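Local coordinates for peptidoglycan-recognition protein-LC isoform LCa (Drosophila melanogaster, PDB 2F2L) that senses bacterial peptidoglycan through its extracellular domain and so activates the imd/Relish pathway of the humoral immune response, at residues Q40-C43 against V44-R48; L50-Y53 against D54-S58. One frame throughout, in Å; residues are numbered along the deposited sequence.

Contact 1: residues Q40-C43 against V44-R48; sequences QAIC and VLRVR. With MLD (glcnac(beta1-4)-murnac(1,6-anhydro)-L-ala-gamma-D-glu-meso-a2pm-D-ala), chain G.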
loop_
_atom_site.group_PDB
_atom_site.type_symbol
_atom_site.label_atom_id
_atom_site.label_comp_id
_atom_site.label_asym_id
_atom_site.label_seq_id
_atom_site.Cartn_x
_atom_site.Cartn_y
_atom_site.Cartn_z
ATOM N N GLN A 40 -4.987 1.867 13.896
ATOM C CA GLN A 40 -4.049 2.195 12.816
ATOM C C GLN A 40 -3.800 1.014 11.871
ATOM O O GLN A 40 -3.779 1.185 10.667
ATOM C CB GLN A 40 -2.721 2.716 13.375
ATOM C CG GLN A 40 -1.737 3.142 12.292
ATOM C CD GLN A 40 -0.605 3.995 12.821
ATOM O OE1 GLN A 40 -0.799 4.823 13.700
ATOM N NE2 GLN A 40 0.581 3.812 12.268
ATOM N N ALA A 41 -3.637 -0.186 12.416
ATOM C CA ALA A 41 -3.353 -1.358 11.583
ATOM C C ALA A 41 -4.471 -1.657 10.570
ATOM O O ALA A 41 -4.205 -2.021 9.415
ATOM C CB ALA A 41 -3.085 -2.584 12.463
ATOM N N ILE A 42 -5.722 -1.508 10.997
ATOM C CA ILE A 42 -6.844 -1.762 10.096
ATOM C C ILE A 42 -7.056 -0.589 9.143
ATOM O O ILE A 42 -7.384 -0.791 7.975
ATOM C CB ILE A 42 -8.136 -2.085 10.867
ATOM C CG1 ILE A 42 -7.942 -3.325 11.760
ATOM C CG2 ILE A 42 -9.307 -2.265 9.902
ATOM C CD1 ILE A 42 -7.401 -4.566 11.059
ATOM N N CYS A 43 -6.871 0.638 9.628
ATOM C CA CYS A 43 -6.955 1.809 8.748
ATOM C C CYS A 43 -5.925 1.735 7.633
ATOM O O CYS A 43 -6.236 2.047 6.489
ATOM C CB CYS A 43 -6.787 3.109 9.527
ATOM S SG CYS A 43 -8.185 3.520 10.632
ATOM N N VAL A 44 -4.708 1.327 7.969
ATOM C CA VAL A 44 -3.670 1.129 6.976
ATOM C C VAL A 44 -4.129 0.130 5.899
ATOM O O VAL A 44 -3.926 0.377 4.721
ATOM C CB VAL A 44 -2.321 0.694 7.623
ATOM C CG1 VAL A 44 -1.401 -0.014 6.613
ATOM C CG2 VAL A 44 -1.600 1.911 8.227
ATOM N N LEU A 45 -4.739 -0.979 6.319
ATOM C CA LEU A 45 -5.326 -1.955 5.394
ATOM C C LEU A 45 -6.354 -1.293 4.495
ATOM O O LEU A 45 -6.348 -1.474 3.264
ATOM C CB LEU A 45 -5.994 -3.100 6.165
ATOM C CG LEU A 45 -6.519 -4.277 5.334
ATOM C CD1 LEU A 45 -5.394 -4.918 4.542
ATOM C CD2 LEU A 45 -7.182 -5.298 6.238
ATOM N N ARG A 46 -7.250 -0.519 5.099
ATOM C CA ARG A 46 -8.277 0.160 4.312
ATOM C C ARG A 46 -7.672 1.097 3.264
ATOM O O ARG A 46 -8.098 1.082 2.102
ATOM C CB ARG A 46 -9.236 0.970 5.201
ATOM C CG ARG A 46 -9.954 0.177 6.274
ATOM C CD ARG A 46 -10.813 -0.976 5.744
ATOM N NE ARG A 46 -11.419 -1.661 6.889
ATOM C CZ ARG A 46 -11.627 -2.972 6.994
ATOM N NH1 ARG A 46 -11.288 -3.802 6.027
ATOM N NH2 ARG A 46 -12.158 -3.451 8.105
ATOM N N VAL A 47 -6.703 1.916 3.679
ATOM C CA VAL A 47 -6.143 2.941 2.796
ATOM C C VAL A 47 -5.342 2.305 1.646
ATOM O O VAL A 47 -5.482 2.726 0.501
ATOM C CB VAL A 47 -5.264 3.981 3.551
ATOM C CG1 VAL A 47 -4.715 5.008 2.563
ATOM C CG2 VAL A 47 -6.074 4.714 4.622
ATOM N N ARG A 48 -4.540 1.283 1.960
ATOM C CA ARG A 48 -3.701 0.618 0.962
ATOM C C ARG A 48 -4.573 -0.111 -0.060
ATOM O O ARG A 48 -4.313 -0.030 -1.265
ATOM C CB ARG A 48 -2.675 -0.358 1.597
ATOM C CG ARG A 48 -1.655 -0.966 0.583
ATOM C CD ARG A 48 -1.072 0.141 -0.313
ATOM N NE ARG A 48 -0.207 -0.303 -1.412
ATOM C CZ ARG A 48 -0.632 -0.534 -2.647
ATOM N NH1 ARG A 48 -1.895 -0.438 -2.951
ATOM N NH2 ARG A 48 0.212 -0.920 -3.579
HETATM C CAA MLD G . 0.653 -3.437 -8.148
HETATM C CAB MLD G . 0.127 -4.757 -7.607
HETATM O OAC MLD G . 0.834 -5.757 -7.604
HETATM N N2 MLD G . -1.121 -4.714 -7.150
HETATM C C2 MLD G . -1.841 -5.867 -6.621
HETATM C C3 MLD G . -3.174 -5.940 -7.369
HETATM O O3 MLD G . -3.000 -6.093 -8.791
HETATM C C4 MLD G . -4.074 -7.020 -6.775
HETATM O O4 MLD G . -5.342 -6.889 -7.392
HETATM C C5 MLD G . -4.223 -6.788 -5.268
HETATM C C6 MLD G . -5.003 -7.868 -4.496
HETATM O O6 MLD G . -5.249 -7.373 -3.147
HETATM O O5 MLD G . -2.917 -6.818 -4.699
HETATM C C1 MLD G . -2.097 -5.709 -5.133
HETATM O O1 MLD G . -0.867 -5.775 -4.458
HETATM C CA4 MLD G . -0.997 -5.412 -3.063
HETATM C CA5 MLD G . -1.188 -3.924 -2.767
HETATM O OA5 MLD G . -0.130 -3.338 -1.936
HETATM C CA6 MLD G . -2.323 -3.971 -1.803
HETATM O OA6 MLD G . -1.709 -4.273 -0.565
HETATM C CA1 MLD G . -0.269 -4.125 -0.741
HETATM C CA2 MLD G . 0.329 -5.524 -0.962
HETATM N NAD MLD G . 1.734 -5.543 -0.503
HETATM C CAE MLD G . 2.184 -6.403 0.393
HETATM C CAF MLD G . 3.651 -6.240 0.735
HETATM O OAG MLD G . 1.501 -7.286 0.912
HETATM C CA3 MLD G . 0.296 -5.913 -2.439
HETATM O OAH MLD G . 0.359 -7.370 -2.626
HETATM C CAI MLD G . 1.673 -7.871 -2.972
HETATM C CAJ MLD G . 1.902 -7.921 -4.465
HETATM C CAL MLD G . 1.832 -9.298 -2.408
HETATM O OAM MLD G . 2.870 -9.895 -2.674
HETATM N N MLD G . 0.860 -9.810 -1.653
HETATM C CA MLD G . 0.917 -11.139 -1.032
HETATM C CB MLD G . 1.574 -10.933 0.337
HETATM C C MLD G . -0.535 -11.607 -0.826
HETATM O O MLD G . -1.344 -10.877 -0.247
HETATM N NAN MLD G . -0.812 -12.803 -1.339
HETATM C CAO MLD G . -2.121 -13.472 -1.278
HETATM C CAP MLD G . -2.541 -14.022 -2.679
HETATM O OBA MLD G . -3.393 -14.914 -2.669
HETATM O OAQ MLD G . -1.996 -13.589 -3.724
HETATM C CBB MLD G . -2.001 -14.710 -0.397
HETATM C CBC MLD G . -1.776 -14.429 1.079
HETATM C CBD MLD G . -1.766 -15.766 1.841
HETATM O OBE MLD G . -1.463 -16.822 1.285
HETATM N NBF MLD G . -2.105 -15.690 3.111
HETATM C CBG MLD G . -2.144 -16.874 3.979
HETATM C CBH MLD G . -3.295 -17.803 3.544
HETATM O OBI MLD G . -4.406 -17.353 3.270
HETATM N NBJ MLD G . -2.974 -19.093 3.452
HETATM C CBK MLD G . -3.932 -20.156 3.075
HETATM C CBL MLD G . -3.943 -21.207 4.191
HETATM C CBM MLD G . -3.585 -20.871 1.751
HETATM O OBO MLD G . -2.384 -20.881 1.373
HETATM O OBN MLD G . -4.546 -21.416 1.152
HETATM C CBP MLD G . -2.295 -16.405 5.436
HETATM C CBQ MLD G . -1.958 -17.522 6.440
HETATM C CBR MLD G . -1.965 -16.994 7.877
HETATM C CBS MLD G . -1.135 -17.850 8.836
HETATM C CBT MLD G . 0.358 -17.629 8.555
HETATM O OBV MLD G . 0.837 -16.543 8.921
HETATM O OBU MLD G . 0.985 -18.548 7.990
HETATM N NBW MLD G . -1.476 -19.267 8.657
#
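Ile42 and Arg46 lie alongside each other, one helical turn apart and pointing the same way, on the first turns of helix 40-57. From its root, the Arg46 side chain hugs the backbone before it reaches the isoleucine: CB sits 3.4 Å from Cys43 O, and CG, set back toward Ile42 by the first torsion (chi1 -58°), comes within 3.2 Å of Ile42 O. The bend at chi2 carries CD outward, and NE and NH2 then come alongside the Ile42 methyl. There CG2 of Ile42 lies over one face of the guanidinium, 3.6 Å from NH2. CG2 is the branch that reaches it, since it stands trans to the Ile42 nitrogen and so leans toward the following turn. The polar end is anchored elsewhere, NE giving its hydrogen to Asn36 O, a bond that probably does most to set how the flat group is turned. On the inner side Cys43 is joined by a disulfide to Cys37, while Val44 and Val47 pack on Tyr76 of strand 75-77. Main-chain bonds tie the turns: Arg46 N to Ile42 O, and Val47 N to Cys43 O at 2.9 Å; that from Leu45 N to Ala41 O is weak, and Ala41 O also takes a hydrogen bond from Ser58 of the LCx chain. Further along, Arg48 turns to the bound muropeptide, which places its OA5 over a face of the guanidinium, 2.9 Å from CZ. Leu9 O, Gln11 OE1 and, on the LCx chain, Ala34 O accept hydrogens from the same guanidinium. Ile42 with Arg46 and the main-chain bonds are i to i+4 pairs of the long helix of the PGRP (amidase 2) fold, here laid between the mixed sheet and the muropeptide-bound LCx partner.

Contact 2: residues L50-Y53 against D54-S58; sequences LQTY and DIESS. With MLD (glcnac(beta1-4)-murnac(1,6-anhydro)-L-ala-gamma-D-glu-meso-a2pm-D-ala), chain G.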
loop_
_atom_site.group_PDB
_atom_site.type_symbol
_atom_site.label_atom_id
_atom_site.label_comp_id
_atom_site.label_asym_id
_atom_site.label_seq_id
_atom_site.Cartn_x
_atom_site.Cartn_y
_atom_site.Cartn_z
ATOM N N LEU A 50 -7.765 0.718 -0.805
ATOM C CA LEU A 50 -8.382 1.800 -1.596
ATOM C C LEU A 50 -7.457 2.329 -2.684
ATOM O O LEU A 50 -7.916 2.675 -3.774
ATOM C CB LEU A 50 -8.807 2.973 -0.698
ATOM C CG LEU A 50 -10.124 2.762 0.048
ATOM C CD1 LEU A 50 -10.215 3.679 1.308
ATOM C CD2 LEU A 50 -11.276 3.004 -0.879
ATOM N N GLN A 51 -6.158 2.417 -2.378
ATOM C CA GLN A 51 -5.201 2.889 -3.366
ATOM C C GLN A 51 -5.185 1.955 -4.555
ATOM O O GLN A 51 -5.219 2.391 -5.676
ATOM C CB GLN A 51 -3.781 3.030 -2.821
ATOM C CG GLN A 51 -2.862 3.699 -3.855
ATOM C CD GLN A 51 -1.412 3.690 -3.488
ATOM O OE1 GLN A 51 -0.907 2.726 -2.891
ATOM N NE2 GLN A 51 -0.695 4.747 -3.906
ATOM N N THR A 52 -5.112 0.664 -4.309
ATOM C CA THR A 52 -5.210 -0.305 -5.397
ATOM C C THR A 52 -6.491 -0.168 -6.203
ATOM O O THR A 52 -6.453 -0.201 -7.423
ATOM C CB THR A 52 -5.051 -1.734 -4.867
ATOM O OG1 THR A 52 -3.677 -1.914 -4.527
ATOM C CG2 THR A 52 -5.454 -2.769 -5.911
ATOM N N TYR A 53 -7.623 -0.046 -5.517
ATOM C CA TYR A 53 -8.887 0.137 -6.174
ATOM C C TYR A 53 -8.857 1.385 -7.056
ATOM O O TYR A 53 -9.236 1.350 -8.221
ATOM C CB TYR A 53 -10.030 0.238 -5.155
ATOM C CG TYR A 53 -11.362 0.337 -5.833
ATOM C CD1 TYR A 53 -12.047 -0.800 -6.235
ATOM C CD2 TYR A 53 -11.918 1.578 -6.134
ATOM C CE1 TYR A 53 -13.272 -0.705 -6.899
ATOM C CE2 TYR A 53 -13.130 1.681 -6.774
ATOM C CZ TYR A 53 -13.793 0.548 -7.156
ATOM O OH TYR A 53 -14.984 0.684 -7.812
ATOM N N ASP A 54 -8.386 2.485 -6.498
ATOM C CA ASP A 54 -8.325 3.736 -7.250
ATOM C C ASP A 54 -7.428 3.659 -8.474
ATOM O O ASP A 54 -7.776 4.195 -9.534
ATOM C CB ASP A 54 -7.888 4.885 -6.354
ATOM C CG ASP A 54 -8.967 5.288 -5.367
ATOM O OD1 ASP A 54 -10.077 4.702 -5.429
ATOM O OD2 ASP A 54 -8.714 6.209 -4.562
ATOM N N ILE A 55 -6.281 3.000 -8.337
ATOM C CA ILE A 55 -5.361 2.880 -9.467
ATOM C C ILE A 55 -5.845 1.870 -10.502
ATOM O O ILE A 55 -5.868 2.166 -11.713
ATOM C CB ILE A 55 -3.922 2.537 -9.030
ATOM C CG1 ILE A 55 -3.343 3.683 -8.189
ATOM C CG2 ILE A 55 -3.050 2.273 -10.297
ATOM C CD1 ILE A 55 -2.026 3.355 -7.422
ATOM N N GLU A 56 -6.259 0.698 -10.033
ATOM C CA GLU A 56 -6.498 -0.432 -10.920
ATOM C C GLU A 56 -7.921 -0.568 -11.425
ATOM O O GLU A 56 -8.097 -0.959 -12.580
ATOM C CB GLU A 56 -5.980 -1.735 -10.285
ATOM C CG GLU A 56 -4.464 -1.627 -10.032
ATOM C CD GLU A 56 -3.765 -2.921 -9.630
ATOM O OE1 GLU A 56 -4.284 -4.020 -9.881
ATOM O OE2 GLU A 56 -2.658 -2.817 -9.050
ATOM N N SER A 57 -8.924 -0.251 -10.612
ATOM C CA SER A 57 -10.308 -0.205 -11.103
ATOM C C SER A 57 -10.653 1.162 -11.666
ATOM O O SER A 57 -11.115 1.252 -12.799
ATOM C CB SER A 57 -11.316 -0.585 -10.019
ATOM O OG SER A 57 -11.045 -1.895 -9.554
ATOM N N SER A 58 -10.404 2.219 -10.893
ATOM C CA SER A 58 -10.724 3.593 -11.331
ATOM C C SER A 58 -9.709 4.220 -12.309
ATOM O O SER A 58 -9.968 5.304 -12.851
ATOM C CB SER A 58 -10.927 4.514 -10.125
ATOM O OG SER A 58 -12.005 4.037 -9.337
HETATM C CAA MLD G . 0.653 -3.437 -8.148
HETATM C CAB MLD G . 0.127 -4.757 -7.607
HETATM O OAC MLD G . 0.834 -5.757 -7.604
HETATM N N2 MLD G . -1.121 -4.714 -7.150
HETATM C C2 MLD G . -1.841 -5.867 -6.621
HETATM C C3 MLD G . -3.174 -5.940 -7.369
HETATM O O3 MLD G . -3.000 -6.093 -8.791
HETATM C C4 MLD G . -4.074 -7.020 -6.775
HETATM O O4 MLD G . -5.342 -6.889 -7.392
HETATM C C5 MLD G . -4.223 -6.788 -5.268
HETATM C C6 MLD G . -5.003 -7.868 -4.496
HETATM O O6 MLD G . -5.249 -7.373 -3.147
HETATM O O5 MLD G . -2.917 -6.818 -4.699
HETATM C C1 MLD G . -2.097 -5.709 -5.133
HETATM O O1 MLD G . -0.867 -5.775 -4.458
HETATM C CA4 MLD G . -0.997 -5.412 -3.063
HETATM C CA5 MLD G . -1.188 -3.924 -2.767
HETATM O OA5 MLD G . -0.130 -3.338 -1.936
HETATM C CA6 MLD G . -2.323 -3.971 -1.803
HETATM O OA6 MLD G . -1.709 -4.273 -0.565
HETATM C CA1 MLD G . -0.269 -4.125 -0.741
HETATM C CA2 MLD G . 0.329 -5.524 -0.962
HETATM N NAD MLD G . 1.734 -5.543 -0.503
HETATM C CAE MLD G . 2.184 -6.403 0.393
HETATM C CAF MLD G . 3.651 -6.240 0.735
HETATM O OAG MLD G . 1.501 -7.286 0.912
HETATM C CA3 MLD G . 0.296 -5.913 -2.439
HETATM O OAH MLD G . 0.359 -7.370 -2.626
HETATM C CAI MLD G . 1.673 -7.871 -2.972
HETATM C CAJ MLD G . 1.902 -7.921 -4.465
HETATM C CAL MLD G . 1.832 -9.298 -2.408
HETATM O OAM MLD G . 2.870 -9.895 -2.674
HETATM N N MLD G . 0.860 -9.810 -1.653
HETATM C CA MLD G . 0.917 -11.139 -1.032
HETATM C CB MLD G . 1.574 -10.933 0.337
HETATM C C MLD G . -0.535 -11.607 -0.826
HETATM O O MLD G . -1.344 -10.877 -0.247
HETATM N NAN MLD G . -0.812 -12.803 -1.339
HETATM C CAO MLD G . -2.121 -13.472 -1.278
HETATM C CAP MLD G . -2.541 -14.022 -2.679
HETATM O OBA MLD G . -3.393 -14.914 -2.669
HETATM O OAQ MLD G . -1.996 -13.589 -3.724
HETATM C CBB MLD G . -2.001 -14.710 -0.397
HETATM C CBC MLD G . -1.776 -14.429 1.079
HETATM C CBD MLD G . -1.766 -15.766 1.841
HETATM O OBE MLD G . -1.463 -16.822 1.285
HETATM N NBF MLD G . -2.105 -15.690 3.111
HETATM C CBG MLD G . -2.144 -16.874 3.979
HETATM C CBH MLD G . -3.295 -17.803 3.544
HETATM O OBI MLD G . -4.406 -17.353 3.270
HETATM N NBJ MLD G . -2.974 -19.093 3.452
HETATM C CBK MLD G . -3.932 -20.156 3.075
HETATM C CBL MLD G . -3.943 -21.207 4.191
HETATM C CBM MLD G . -3.585 -20.871 1.751
HETATM O OBO MLD G . -2.384 -20.881 1.373
HETATM O OBN MLD G . -4.546 -21.416 1.152
HETATM C CBP MLD G . -2.295 -16.405 5.436
HETATM C CBQ MLD G . -1.958 -17.522 6.440
HETATM C CBR MLD G . -1.965 -16.994 7.877
HETATM C CBS MLD G . -1.135 -17.850 8.836
HETATM C CBT MLD G . 0.358 -17.629 8.555
HETATM O OBV MLD G . 0.837 -16.543 8.921
HETATM O OBU MLD G . 0.985 -18.548 7.990
HETATM N NBW MLD G . -1.476 -19.267 8.657
HETATM O O HOH W 1 -2.156 -1.465 -6.849
HETATM O O HOH W 2 -13.902 2.135 -10.566
#
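Tyr53 O is gripped by two amides. Ser58 N lies 3.0 Å from Tyr53 O, nearly in line with the carbonyl. Ser57 N reaches the same Tyr53 O at 2.9 Å on a more bent path (N-H...O 140°). The first bond spans five residues and the second four, so the backbone widens here into a pi-type turn. The Tyr53 ring lies beside this turn. Ser57 CB sits over one face in a CH-pi contact, 3.9 Å from the ring centroid, while Asp54 OD1 meets the ring at its edge, in plane. The Tyr53 hydroxyl shares a water with Ser58 OG. Asp54 is held at its other oxygen, OD2 accepting from Ala64 N.

On a different side of this long helix of the PGRP fold, Thr52 and Glu56 face the muropeptide that the LCx chain also binds. Glu56 OE1 accepts a hydrogen bond of 2.7 Å from the ligand O3; OE2 receives a weak one from the acetamido nitrogen N2. An extended chain beyond CG (chi2 -170°) carries the carboxylate out to this sugar. One water bridges the pair, taking a hydrogen from Thr52 OG1, giving one to Glu56 OE2 at 2.6 Å and accepting a weak bond from the ligand N2; the bridge may steady the carboxylate. Thr52 itself lines the pocket, OG1 lying 3.7 Å from CA5 of the ligand.

Gln51 and Ile55 lie side by side, pointing the same way, with Gln51 CG 3.7 Å from Ile55 CD1; Gln51 packs on Trp8 and Ile55 on Gln14, and the Gln51 amide is fixed by Asp62 OD1 and Gln11 N.

Contact 1 and contact 2 occupy successive parts of the same helix, 40-57, with centres about 15 Å apart, and both reach the same muropeptide. Contact 1 has the larger share of buried residues: valines pack its inner side on strand 75-77, a disulfide ties it to the segment just before the helix, and its outer side packs on the LCx chain. Contact 2 is more open, with Tyr53 and Ser57 exposed. Their chemistry follows: 40-48 offers a cationic guanidinium to the ligand, whereas 50-58 offers a carboxylate and a water bridge. Arg48 and Thr52, joined by a weak hydrogen bond, connect the two ligand-facing surfaces along the helix.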